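Local coordinates for protein fatty acid amide hydrolase (Candida albicans, PDB 6KVR) that probably hydrolyses amides of monocarboxylic acids to the carboxylate and ammonium as a member of the amidase signature family, at residues A41-Y46 and L124-G129; T206-D211 and S252-S257; S302-E307 and A558-V563; R332-P337 and D552-A557; T416-W421 and E476-W481. One frame throughout, in Å; residues are numbered along the deposited sequence.

Contact 1 of 5, residues A41-Y46 and L124-G129; sequences AIPKNY and LFIDEG
A single water bridges the backbones of Ala41 and Ile126, donating to Ala41 O at 2.8 Å and accepting from Ile126 N. That amide belongs to the first residue of helix 126-143, right after the N-cap Phe125, and the water gives it a partner at a helix end where no earlier turn can supply a carbonyl. Beside the water the contact is apolar. The methyl of Ala41 points at the other backbone, with CB 3.3 Å from Leu124 O, and it also rests on Leu124 CB. Ile42 directs its CB away, yet with CG1 beside the backbone N (chi1 -68°) that branch turns back to meet Leu124 CD1 at 3.8 Å. Farther along, the Pro43 ring crosses Ile126 at about a right angle, its CG 4.0 Å from Ile126 CG1. A bond from Tyr46 N to Pro43 O closes the turn that carries Tyr46, whose ring only grazes Ile126 CG2. The contact lies at the protein surface. Leu124 ends the short strand 123-124 at one edge of the sheet and packs on Val199 of strand 199-201, while the loop packs on helix 100-118, with Tyr46 stacked on His109 and both Ile42 and Pro43 touching Thr112.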
# COMPACT_ATOMS: atom_id res chain seq x y z
N ALA A 41 12.87 39.83 -3.38
CA ALA A 41 12.47 39.29 -2.10
C ALA A 41 13.65 39.03 -1.15
O ALA A 41 13.43 38.60 -0.02
CB ALA A 41 11.66 37.99 -2.31
N ILE A 42 14.88 39.30 -1.58
CA ILE A 42 16.07 39.17 -0.73
C ILE A 42 16.21 40.41 0.14
O ILE A 42 16.37 41.52 -0.40
CB ILE A 42 17.33 38.96 -1.58
CG1 ILE A 42 17.31 37.59 -2.27
CG2 ILE A 42 18.59 39.12 -0.74
CD1 ILE A 42 18.36 37.44 -3.34
N PRO A 43 16.15 40.31 1.46
CA PRO A 43 16.32 41.51 2.31
C PRO A 43 17.77 41.97 2.33
O PRO A 43 18.67 41.21 2.71
CB PRO A 43 15.85 41.03 3.69
CG PRO A 43 15.18 39.70 3.45
CD PRO A 43 15.89 39.11 2.27
N LYS A 44 18.00 43.23 1.95
CA LYS A 44 19.37 43.71 1.80
C LYS A 44 20.12 43.71 3.13
O LYS A 44 21.32 43.40 3.18
CB LYS A 44 19.39 45.10 1.18
CG LYS A 44 20.55 45.26 0.20
CD LYS A 44 21.24 46.60 0.35
CE LYS A 44 22.61 46.59 -0.32
NZ LYS A 44 23.41 47.80 0.09
N ASN A 45 19.45 44.05 4.23
CA ASN A 45 20.12 44.03 5.53
C ASN A 45 20.64 42.64 5.89
O ASN A 45 21.58 42.52 6.68
CB ASN A 45 19.18 44.55 6.61
CG ASN A 45 17.74 44.11 6.40
OD1 ASN A 45 17.19 44.24 5.30
ND2 ASN A 45 17.12 43.57 7.47
N TYR A 46 20.04 41.58 5.32
CA TYR A 46 20.49 40.22 5.57
C TYR A 46 21.53 39.75 4.57
O TYR A 46 22.06 38.64 4.71
CB TYR A 46 19.31 39.25 5.57
CG TYR A 46 18.40 39.37 6.76
CD1 TYR A 46 18.76 40.14 7.87
CD2 TYR A 46 17.17 38.73 6.77
CE1 TYR A 46 17.91 40.25 8.96
CE2 TYR A 46 16.32 38.83 7.87
CZ TYR A 46 16.69 39.59 8.96
OH TYR A 46 15.84 39.68 10.04
N LEU A 124 11.17 33.40 -1.91
CA LEU A 124 11.46 33.92 -0.58
C LEU A 124 10.30 34.80 -0.16
O LEU A 124 9.82 35.61 -0.96
CB LEU A 124 12.75 34.73 -0.58
CG LEU A 124 14.04 34.02 -0.22
CD1 LEU A 124 15.21 34.99 -0.41
CD2 LEU A 124 13.94 33.56 1.22
N PHE A 125 9.83 34.62 1.07
CA PHE A 125 8.76 35.49 1.55
C PHE A 125 8.99 35.72 3.05
O PHE A 125 8.21 35.29 3.91
CB PHE A 125 7.36 34.94 1.26
CG PHE A 125 7.22 33.43 1.31
CD1 PHE A 125 7.59 32.64 0.23
CD2 PHE A 125 6.65 32.82 2.41
CE1 PHE A 125 7.43 31.24 0.26
CE2 PHE A 125 6.47 31.43 2.47
CZ PHE A 125 6.87 30.64 1.38
N ILE A 126 10.09 36.44 3.34
CA ILE A 126 10.50 36.68 4.72
C ILE A 126 9.46 37.50 5.45
O ILE A 126 9.18 37.27 6.64
CB ILE A 126 11.89 37.36 4.75
CG1 ILE A 126 12.94 36.49 4.04
CG2 ILE A 126 12.33 37.65 6.18
CD1 ILE A 126 13.01 35.07 4.54
N ASP A 127 8.86 38.48 4.76
CA ASP A 127 7.84 39.34 5.38
C ASP A 127 6.63 38.53 5.84
O ASP A 127 6.15 38.69 6.97
CB ASP A 127 7.44 40.44 4.40
CG ASP A 127 7.01 39.89 3.04
OD1 ASP A 127 6.47 40.67 2.21
OD2 ASP A 127 7.22 38.68 2.80
N GLU A 128 6.11 37.64 4.97
CA GLU A 128 5.01 36.79 5.39
C GLU A 128 5.43 35.88 6.53
O GLU A 128 4.65 35.63 7.45
CB GLU A 128 4.51 35.95 4.22
CG GLU A 128 4.00 36.74 3.03
CD GLU A 128 3.65 35.82 1.88
OE1 GLU A 128 3.11 34.72 2.14
OE2 GLU A 128 3.91 36.18 0.71
N GLY A 129 6.66 35.37 6.48
CA GLY A 129 7.17 34.59 7.59
C GLY A 129 7.13 35.37 8.89
O GLY A 129 6.69 34.85 9.92
O HOH W 1 11.24 37.87 1.50

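Contact 2 of 5, residues T206-D211 and S252-S257; sequences TLMHLD and SDIGGS
Leu210, Ile254 and Met208 carry most of a buried contact against the Gly-Gly-Ser turn of the amidase signature fold, which follows strand 248-253 and carries the predicted nucleophile Ser257. Met208, a selenomethionine here, starts with CG beside its backbone N (chi1 -63°) and bends again at its next two torsions, which bring the chain's end to Ile254. SE then lies 3.6 Å from Ile254 CG2, the two side chains passing at a slant. Leu210 works mainly on the backbone: its CD2 methyl sits 4.1 Å from Gly256 C and 4.2 Å from Gly255 O. The same methyl comes within 4.5 Å of Ser257 OG. Both glycines have positive phi, and at Gly256 the bare backbone lets the Leu210 methyl come close. Within the turn, Asp253 OD1 receives a weak bond from Gly256 N, while its OD2 is paired with Arg259. Leu207 and residues 254 to 257 are predicted to bind substrate; in relatives the backbone amides of the turn equivalent to 254-257 form the oxyanion hole, a role they probably keep here. Trp481 touches both Met208 and Leu210. On the loop side, Thr206 OG1 accepts from Met208 N at 3.2 Å, forming an ST turn.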
# COMPACT_ATOMS: atom_id res chain seq x y z
N THR A 206 12.19 18.25 -14.29
CA THR A 206 11.63 16.88 -14.31
C THR A 206 11.63 16.24 -12.93
O THR A 206 10.98 15.19 -12.76
CB THR A 206 12.32 15.89 -15.29
OG1 THR A 206 13.57 15.43 -14.75
CG2 THR A 206 12.55 16.50 -16.67
N LEU A 207 12.32 16.80 -11.93
CA LEU A 207 12.42 16.22 -10.59
C LEU A 207 13.12 14.87 -10.60
O LEU A 207 12.95 14.09 -9.68
CB LEU A 207 11.05 16.07 -9.91
CG LEU A 207 10.17 17.30 -9.91
CD1 LEU A 207 8.88 17.06 -9.12
CD2 LEU A 207 10.94 18.48 -9.35
N MSE A 208 13.87 14.56 -11.64
CA MSE A 208 14.54 13.27 -11.75
C MSE A 208 16.04 13.46 -12.04
O MSE A 208 16.59 12.87 -12.96
CB MSE A 208 13.88 12.42 -12.85
CG MSE A 208 12.42 12.05 -12.57
SE MSE A 208 12.41 10.79 -11.02
CE MSE A 208 12.92 9.16 -12.06
N HIS A 209 16.67 14.32 -11.24
CA HIS A 209 18.11 14.42 -11.15
C HIS A 209 18.53 14.26 -9.69
O HIS A 209 17.85 14.74 -8.78
CB HIS A 209 18.72 15.79 -11.60
CG HIS A 209 18.21 16.33 -12.90
ND1 HIS A 209 18.78 17.44 -13.50
CD2 HIS A 209 17.19 15.95 -13.71
CE1 HIS A 209 18.14 17.71 -14.62
NE2 HIS A 209 17.16 16.83 -14.77
N LEU A 210 19.68 13.65 -9.47
CA LEU A 210 20.35 13.83 -8.18
C LEU A 210 21.19 15.11 -8.17
O LEU A 210 22.31 15.13 -7.68
CB LEU A 210 21.19 12.60 -7.84
CG LEU A 210 20.39 11.30 -7.60
CD1 LEU A 210 21.26 10.22 -6.95
CD2 LEU A 210 19.12 11.53 -6.78
N ASP A 211 20.60 16.18 -8.70
CA ASP A 211 21.23 17.48 -8.97
C ASP A 211 20.09 18.48 -9.15
O ASP A 211 18.92 18.14 -8.98
CB ASP A 211 22.14 17.40 -10.20
CG ASP A 211 23.03 18.61 -10.34
OD1 ASP A 211 23.39 18.95 -11.49
OD2 ASP A 211 23.38 19.22 -9.29
N SER A 252 11.10 15.13 -0.90
CA SER A 252 10.46 13.93 -1.40
C SER A 252 11.54 13.05 -2.00
O SER A 252 12.64 13.52 -2.32
CB SER A 252 9.38 14.27 -2.43
OG SER A 252 9.99 14.85 -3.58
N ASP A 253 11.23 11.76 -2.16
CA ASP A 253 12.27 10.78 -2.47
C ASP A 253 11.63 9.66 -3.28
O ASP A 253 10.85 8.85 -2.77
CB ASP A 253 12.95 10.26 -1.20
CG ASP A 253 14.24 9.45 -1.49
OD1 ASP A 253 14.20 8.49 -2.29
OD2 ASP A 253 15.30 9.76 -0.87
N ILE A 254 11.88 9.72 -4.56
CA ILE A 254 11.93 8.60 -5.46
C ILE A 254 13.38 8.62 -5.92
O ILE A 254 13.98 9.70 -6.02
CB ILE A 254 10.92 8.79 -6.62
CG1 ILE A 254 10.18 7.49 -6.98
CG2 ILE A 254 11.58 9.40 -7.85
CD1 ILE A 254 9.01 7.69 -8.00
N GLY A 255 13.99 7.45 -6.08
CA GLY A 255 15.37 7.41 -6.57
C GLY A 255 16.47 7.94 -5.66
O GLY A 255 17.66 7.72 -5.96
N GLY A 256 16.14 8.63 -4.57
CA GLY A 256 17.18 9.11 -3.67
C GLY A 256 17.13 10.59 -3.36
O GLY A 256 18.07 11.15 -2.80
N SER A 257 16.02 11.25 -3.69
CA SER A 257 15.97 12.71 -3.66
C SER A 257 15.88 13.31 -2.25
O SER A 257 15.89 14.53 -2.15
CB SER A 257 14.79 13.21 -4.51
OG SER A 257 14.87 12.65 -5.82

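Contact 3 of 5, residues S302-E307 and A558-V563; sequences SIDDLE and AGKAIV
Ile303 meets Lys560 and Val563 where two helices, 303-317 and 552-565, pack nearly antiparallel. The axes of the short segments run at 169° to each other and approach to 10.0 Å. Ile303 points into the interface with both branches in use: CG2 lies 4.0 Å from Lys560 N, and CG1 is 4.1 Å from Val563 CG2. Gly559 faces Ile303 without a side chain, which brings the isoleucine to its backbone, with CG1 4.3 Å from Gly559 O. At the more open margin Lys560 forms a salt bridge with Asp304, NZ to OD1 at 3.2 Å, approaching on the anti side of the carboxylate. The lysine leaves its helix with CG anti to the backbone N (chi1 -167°) and then folds at its last two torsions, so that its aliphatic carbons run beside Asp304 OD1 before the ammonium turns in. Glu307 also faces this helix, but its carboxylate is bound by Trp331 NE1. In the next shell, the pair packs on strands 268-271 and 494-499: Ile303 touches His268 and Leu495, and Val563 also reaches His268. The start of helix 303-317 is held by Asp305, whose carboxylate is hydrogen-bonded to Ala86 N and Thr87 OG1. At its N-cap, Ser302 OG accepts a weak capping bond from Asp305 N at 3.3 Å.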
# COMPACT_ATOMS: atom_id res chain seq x y z
N SER A 302 19.98 17.18 13.15
CA SER A 302 20.08 16.20 14.23
C SER A 302 19.01 15.12 14.06
O SER A 302 17.94 15.36 13.49
CB SER A 302 19.94 16.85 15.61
OG SER A 302 18.61 17.27 15.85
N ILE A 303 19.32 13.93 14.56
CA ILE A 303 18.37 12.83 14.47
C ILE A 303 17.16 13.07 15.36
O ILE A 303 16.04 12.70 14.99
CB ILE A 303 19.07 11.50 14.79
CG1 ILE A 303 20.36 11.41 13.97
CG2 ILE A 303 18.14 10.31 14.55
CD1 ILE A 303 20.15 11.01 12.53
N ASP A 304 17.35 13.71 16.53
CA ASP A 304 16.21 14.12 17.36
C ASP A 304 15.18 14.88 16.54
O ASP A 304 13.97 14.68 16.71
CB ASP A 304 16.66 15.04 18.51
CG ASP A 304 17.75 14.45 19.37
OD1 ASP A 304 17.93 13.21 19.37
OD2 ASP A 304 18.43 15.25 20.05
N ASP A 305 15.64 15.77 15.68
CA ASP A 305 14.74 16.60 14.89
C ASP A 305 13.95 15.76 13.89
O ASP A 305 12.72 15.88 13.81
CB ASP A 305 15.55 17.70 14.23
CG ASP A 305 15.93 18.80 15.22
OD1 ASP A 305 16.44 19.86 14.81
OD2 ASP A 305 15.66 18.60 16.44
N LEU A 306 14.63 14.86 13.15
CA LEU A 306 13.91 13.88 12.34
C LEU A 306 12.85 13.16 13.17
O LEU A 306 11.71 12.99 12.73
CB LEU A 306 14.88 12.87 11.74
CG LEU A 306 16.07 13.39 10.93
CD1 LEU A 306 16.72 12.24 10.18
CD2 LEU A 306 15.61 14.46 9.96
N GLU A 307 13.21 12.74 14.39
CA GLU A 307 12.27 12.00 15.22
C GLU A 307 11.10 12.88 15.66
O GLU A 307 9.94 12.45 15.63
CB GLU A 307 13.00 11.41 16.44
CG GLU A 307 12.40 10.14 17.02
CD GLU A 307 11.31 10.43 18.05
OE1 GLU A 307 11.48 11.41 18.81
OE2 GLU A 307 10.33 9.64 18.15
N ALA A 558 18.32 3.75 16.30
CA ALA A 558 19.68 3.28 16.09
C ALA A 558 20.54 4.34 15.43
O ALA A 558 21.73 4.47 15.75
CB ALA A 558 19.68 2.01 15.26
N GLY A 559 19.97 5.11 14.51
CA GLY A 559 20.70 6.24 13.96
C GLY A 559 21.19 7.17 15.05
O GLY A 559 22.31 7.68 14.99
N LYS A 560 20.37 7.37 16.08
CA LYS A 560 20.75 8.24 17.18
C LYS A 560 21.92 7.67 17.97
O LYS A 560 22.86 8.39 18.32
CB LYS A 560 19.54 8.47 18.08
CG LYS A 560 19.69 9.60 19.08
CD LYS A 560 18.60 9.48 20.15
CE LYS A 560 17.22 9.17 19.53
NZ LYS A 560 16.50 10.38 19.00
N ALA A 561 21.90 6.36 18.23
CA ALA A 561 23.04 5.70 18.88
C ALA A 561 24.31 5.84 18.05
O ALA A 561 25.39 6.11 18.60
CB ALA A 561 22.73 4.23 19.11
N ILE A 562 24.21 5.67 16.72
CA ILE A 562 25.39 5.63 15.87
C ILE A 562 26.02 7.01 15.76
O ILE A 562 27.25 7.15 15.80
CB ILE A 562 25.04 5.06 14.48
CG1 ILE A 562 24.71 3.56 14.58
CG2 ILE A 562 26.18 5.28 13.50
CD1 ILE A 562 24.49 2.89 13.24
N VAL A 563 25.20 8.05 15.60
CA VAL A 563 25.71 9.41 15.51
C VAL A 563 26.37 9.82 16.82
O VAL A 563 27.34 10.59 16.83
CB VAL A 563 24.56 10.36 15.12
CG1 VAL A 563 24.90 11.80 15.44
CG2 VAL A 563 24.22 10.21 13.63

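Contact 4 of 5, residues R332-P337 and D552-A557; sequences RDVSTP and DEEVLA
Arg332 lays its side chain across Glu553 and grips Glu554 with its end, binding a loop to the first turn of helix 552-565. Its backbone is already engaged: Arg332 N donates to Glu553 OE2 at 2.9 Å in a nearly straight bond, met on the anti side of the carboxylate. Starting outward, Arg332 CB lies 3.8 Å from that same OE2. CG and CD carry the chain on, and a bend at chi3 (-60°) turns the head back over the glutamate, so that NE passes near OE2 and the guanidinium holds Glu553 CD over one face. At the tip, NH1 donates to Glu554 OE1 at 3.1 Å and NH2 to Glu554 OE2 at 3.2 Å, an end-on two-nitrogen grip with both oxygens close to the guanidinium plane. NH2 also pairs with Glu553 OE1 at 3.1 Å, completing the salt-bridge network; the Glu553 carboxylate is turned 50° from the guanidinium, that of Glu554 by 31°. Past the charges the contact is made mostly by carbon atoms. Val334 spreads its two methyls, CG1 3.7 Å from Ala557 CB and CG2 on Glu553 CB, while Thr336 CG2 and Pro337 CD both rest near Ala557 O. Glu553 OE2 has a further partner in Arg276. With Arg332 between the two glutamates and Arg276 also paired with Glu553, both carboxylates are probably ionised, and their negative charge would suit the N-terminal turn of the helix.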
# COMPACT_ATOMS: atom_id res chain seq x y z
N ARG A 332 5.53 4.64 16.93
CA ARG A 332 5.76 3.96 18.20
C ARG A 332 6.90 4.61 19.00
O ARG A 332 7.82 5.22 18.44
CB ARG A 332 6.08 2.48 17.98
CG ARG A 332 4.85 1.64 17.65
CD ARG A 332 5.24 0.27 17.13
NE ARG A 332 6.04 0.36 15.92
CZ ARG A 332 7.35 0.12 15.86
NH1 ARG A 332 8.04 -0.14 16.96
NH2 ARG A 332 7.97 0.15 14.68
N ASP A 333 6.82 4.46 20.32
CA ASP A 333 7.84 4.96 21.22
C ASP A 333 8.88 3.86 21.42
O ASP A 333 8.55 2.77 21.89
CB ASP A 333 7.22 5.36 22.55
CG ASP A 333 7.82 6.64 23.10
OD1 ASP A 333 9.06 6.73 23.21
OD2 ASP A 333 7.03 7.57 23.38
N VAL A 334 10.12 4.14 21.03
CA VAL A 334 11.18 3.14 20.96
C VAL A 334 12.40 3.70 21.68
O VAL A 334 12.75 4.87 21.51
CB VAL A 334 11.50 2.79 19.49
CG1 VAL A 334 12.90 2.22 19.36
CG2 VAL A 334 10.46 1.83 18.92
N SER A 335 13.05 2.86 22.49
CA SER A 335 14.22 3.33 23.23
C SER A 335 15.46 3.27 22.35
O SER A 335 15.55 2.46 21.42
CB SER A 335 14.46 2.50 24.49
OG SER A 335 14.15 1.13 24.27
N THR A 336 16.42 4.13 22.65
CA THR A 336 17.68 4.10 21.92
C THR A 336 18.47 2.86 22.30
O THR A 336 18.72 2.64 23.49
CB THR A 336 18.48 5.36 22.20
OG1 THR A 336 17.70 6.50 21.81
CG2 THR A 336 19.78 5.35 21.44
N PRO A 337 18.85 2.02 21.34
CA PRO A 337 19.52 0.76 21.68
C PRO A 337 21.00 0.99 21.96
O PRO A 337 21.59 2.02 21.62
CB PRO A 337 19.33 -0.08 20.42
CG PRO A 337 19.41 0.96 19.33
CD PRO A 337 18.68 2.16 19.88
N ASP A 552 10.57 2.25 10.72
CA ASP A 552 11.21 3.57 10.71
C ASP A 552 11.67 4.00 12.10
O ASP A 552 12.70 4.67 12.25
CB ASP A 552 10.25 4.62 10.16
CG ASP A 552 9.55 4.18 8.88
OD1 ASP A 552 8.84 3.16 8.87
OD2 ASP A 552 9.71 4.90 7.89
N GLU A 553 10.86 3.71 13.12
CA GLU A 553 11.16 4.16 14.47
C GLU A 553 12.49 3.58 14.94
O GLU A 553 13.33 4.30 15.48
CB GLU A 553 10.02 3.77 15.41
CG GLU A 553 8.70 4.49 15.10
CD GLU A 553 7.75 3.67 14.20
OE1 GLU A 553 8.23 2.90 13.32
OE2 GLU A 553 6.52 3.77 14.39
N GLU A 554 12.70 2.28 14.71
CA GLU A 554 13.97 1.66 15.07
C GLU A 554 15.13 2.24 14.27
O GLU A 554 16.25 2.35 14.79
CB GLU A 554 13.89 0.14 14.84
CG GLU A 554 13.16 -0.63 15.93
CD GLU A 554 11.64 -0.60 15.74
OE1 GLU A 554 10.91 -1.21 16.56
OE2 GLU A 554 11.19 0.04 14.76
N VAL A 555 14.89 2.60 13.00
CA VAL A 555 15.96 3.18 12.18
C VAL A 555 16.49 4.44 12.84
O VAL A 555 17.69 4.60 13.03
CB VAL A 555 15.47 3.46 10.75
CG1 VAL A 555 16.52 4.29 10.01
CG2 VAL A 555 15.17 2.15 9.99
N LEU A 556 15.58 5.35 13.22
CA LEU A 556 15.99 6.61 13.83
C LEU A 556 16.62 6.39 15.20
O LEU A 556 17.58 7.08 15.57
CB LEU A 556 14.80 7.57 13.94
CG LEU A 556 14.30 8.09 12.58
CD1 LEU A 556 13.32 9.26 12.71
CD2 LEU A 556 15.48 8.46 11.71
N ALA A 557 16.07 5.44 15.97
CA ALA A 557 16.62 5.18 17.30
C ALA A 557 18.06 4.70 17.20
O ALA A 557 18.93 5.17 17.94
CB ALA A 557 15.75 4.15 18.03

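Contact 5 of 5, residues T416-W421 and E476-W481; sequences TKLTKW and EEVYNW
Trp421 and Tyr479 form a T-shaped stack that joins helix 417-423 to the loop between strand 462-466 and helix 482-490. The edge of the tyrosine faces the six-membered ring of the tryptophan, with planes at 72° and CD1 3.8 Å above the indole. Trp421 CG stands anti to the backbone N (chi1 177°), which lays the indole across the Tyr479 backbone as well: CZ2 is 3.4 Å from Tyr479 CB, and NE1 donates to Tyr479 O at 3.1 Å. That bond is bent, though it lies in the carbonyl plane on a lone pair. Lys417 stretches almost straight beyond CG and crosses Tyr479 at about a right angle, reaching the edge of its ring. Its NZ gives one bond to Tyr479 OH at 2.8 Å and another to Glu476 O at 2.7 Å, so the tyrosine is bonded at its hydroxyl while the indole packs on its CB and CD1. Leu418 packs against the loop backbone, its CD1 3.7 Å from Glu476 CA and also near Val478 CG1. Leu523 of helix 522-529 touches both aromatic side chains. At the helix start a water accepts from Lys417 N and donates to Glu476 OE1 at 2.6 Å.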
# COMPACT_ATOMS: atom_id res chain seq x y z
N THR A 416 17.45 20.12 -20.11
CA THR A 416 18.70 20.06 -19.35
C THR A 416 19.46 18.77 -19.67
O THR A 416 18.89 17.77 -20.13
CB THR A 416 18.34 20.20 -17.87
OG1 THR A 416 18.14 21.59 -17.55
CG2 THR A 416 19.34 19.55 -16.95
N LYS A 417 20.77 18.79 -19.43
CA LYS A 417 21.61 17.62 -19.71
C LYS A 417 21.14 16.39 -18.92
O LYS A 417 20.99 15.30 -19.49
CB LYS A 417 23.07 17.94 -19.38
CG LYS A 417 23.99 16.73 -19.53
CD LYS A 417 25.40 17.00 -19.04
CE LYS A 417 26.11 15.68 -18.74
NZ LYS A 417 27.37 15.91 -18.01
N LEU A 418 20.95 16.53 -17.62
CA LEU A 418 20.54 15.35 -16.86
C LEU A 418 19.07 15.00 -17.09
O LEU A 418 18.65 13.92 -16.68
CB LEU A 418 20.82 15.53 -15.36
CG LEU A 418 22.33 15.48 -15.04
CD1 LEU A 418 22.62 15.49 -13.54
CD2 LEU A 418 23.01 14.27 -15.74
N THR A 419 18.31 15.88 -17.76
CA THR A 419 16.94 15.55 -18.14
C THR A 419 16.95 14.59 -19.32
O THR A 419 16.24 13.57 -19.31
CB THR A 419 16.17 16.82 -18.48
OG1 THR A 419 15.74 17.46 -17.27
CG2 THR A 419 14.94 16.53 -19.33
N LYS A 420 17.75 14.89 -20.34
CA LYS A 420 18.02 13.94 -21.42
C LYS A 420 18.48 12.60 -20.85
O LYS A 420 18.08 11.53 -21.33
CB LYS A 420 19.09 14.51 -22.35
CG LYS A 420 18.71 15.85 -23.01
CD LYS A 420 19.85 16.37 -23.90
CE LYS A 420 19.40 17.53 -24.79
NZ LYS A 420 20.54 18.12 -25.57
N TRP A 421 19.31 12.64 -19.81
CA TRP A 421 19.80 11.42 -19.19
C TRP A 421 18.64 10.58 -18.62
O TRP A 421 18.53 9.38 -18.93
CB TRP A 421 20.82 11.78 -18.10
CG TRP A 421 21.33 10.61 -17.34
CD1 TRP A 421 20.96 10.23 -16.08
CD2 TRP A 421 22.27 9.63 -17.80
NE1 TRP A 421 21.64 9.09 -15.71
CE2 TRP A 421 22.43 8.69 -16.76
CE3 TRP A 421 22.98 9.45 -18.99
CZ2 TRP A 421 23.30 7.60 -16.86
CZ3 TRP A 421 23.84 8.37 -19.09
CH2 TRP A 421 24.00 7.45 -18.04
N GLU A 476 25.73 18.61 -12.82
CA GLU A 476 25.31 17.98 -14.07
C GLU A 476 26.18 16.77 -14.43
O GLU A 476 26.23 16.36 -15.60
CB GLU A 476 25.30 18.99 -15.22
CG GLU A 476 24.52 20.29 -14.93
CD GLU A 476 24.15 21.07 -16.21
OE1 GLU A 476 23.12 20.76 -16.87
OE2 GLU A 476 24.92 22.00 -16.55
N GLU A 477 26.83 16.16 -13.44
CA GLU A 477 27.75 15.04 -13.67
C GLU A 477 27.50 13.92 -12.66
O GLU A 477 28.42 13.38 -12.05
CB GLU A 477 29.20 15.52 -13.62
CG GLU A 477 29.64 16.24 -14.91
CD GLU A 477 31.13 16.54 -14.96
OE1 GLU A 477 31.93 15.61 -15.21
OE2 GLU A 477 31.49 17.73 -14.79
N VAL A 478 26.23 13.55 -12.46
CA VAL A 478 25.89 12.42 -11.61
C VAL A 478 24.86 11.57 -12.34
O VAL A 478 23.77 12.05 -12.67
CB VAL A 478 25.40 12.86 -10.22
CG1 VAL A 478 24.34 13.97 -10.30
CG2 VAL A 478 24.91 11.67 -9.42
N TYR A 479 25.22 10.31 -12.60
CA TYR A 479 24.54 9.42 -13.54
C TYR A 479 24.00 8.15 -12.91
O TYR A 479 22.97 7.64 -13.37
CB TYR A 479 25.50 9.03 -14.67
CG TYR A 479 26.22 10.21 -15.30
CD1 TYR A 479 25.60 10.98 -16.28
CD2 TYR A 479 27.50 10.55 -14.91
CE1 TYR A 479 26.25 12.06 -16.86
CE2 TYR A 479 28.16 11.63 -15.47
CZ TYR A 479 27.53 12.37 -16.44
OH TYR A 479 28.19 13.43 -17.00
N ASN A 480 24.67 7.60 -11.90
CA ASN A 480 24.30 6.33 -11.30
C ASN A 480 23.56 6.54 -9.98
O ASN A 480 24.14 7.06 -9.02
CB ASN A 480 25.53 5.47 -11.07
CG ASN A 480 25.24 4.29 -10.19
OD1 ASN A 480 24.29 3.55 -10.44
ND2 ASN A 480 26.02 4.12 -9.14
N TRP A 481 22.32 6.07 -9.92
CA TRP A 481 21.51 6.13 -8.70
C TRP A 481 21.47 4.81 -7.92
O TRP A 481 20.68 4.69 -6.96
CB TRP A 481 20.07 6.52 -9.05
CG TRP A 481 19.87 7.82 -9.77
CD1 TRP A 481 20.83 8.69 -10.22
CD2 TRP A 481 18.60 8.38 -10.14
NE1 TRP A 481 20.23 9.77 -10.84
CE2 TRP A 481 18.87 9.60 -10.80
CE3 TRP A 481 17.27 7.98 -9.96
CZ2 TRP A 481 17.85 10.43 -11.28
CZ3 TRP A 481 16.26 8.80 -10.44
CH2 TRP A 481 16.56 10.02 -11.09
O HOH W 2 22.49 21.26 -19.39

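Contact 2 holds the predicted nucleophile Ser257, whose side chain lies about 3 Å from that of Ser233 and about 4 Å from that of Lys158, the predicted charge-relay residues of the active site. Contact 5 adjoins it, centres 11 Å apart: Asp211 OD1 meets Glu476 N at 2.7 Å, and His209 NE2 meets Thr419 OG1 at 2.9 Å, two polar contacts that tie loop 206-211 to contact 5. Contacts 3 and 4 share helix 552-565 and have centres 9 Å apart, with Ile303 CG2 packed on Leu556 O. They lie across the chain's centre from contact 5, about 31 and 36 Å away between centres. Contact 1 stands apart at the surface, its centre 28 Å from that of contact 2.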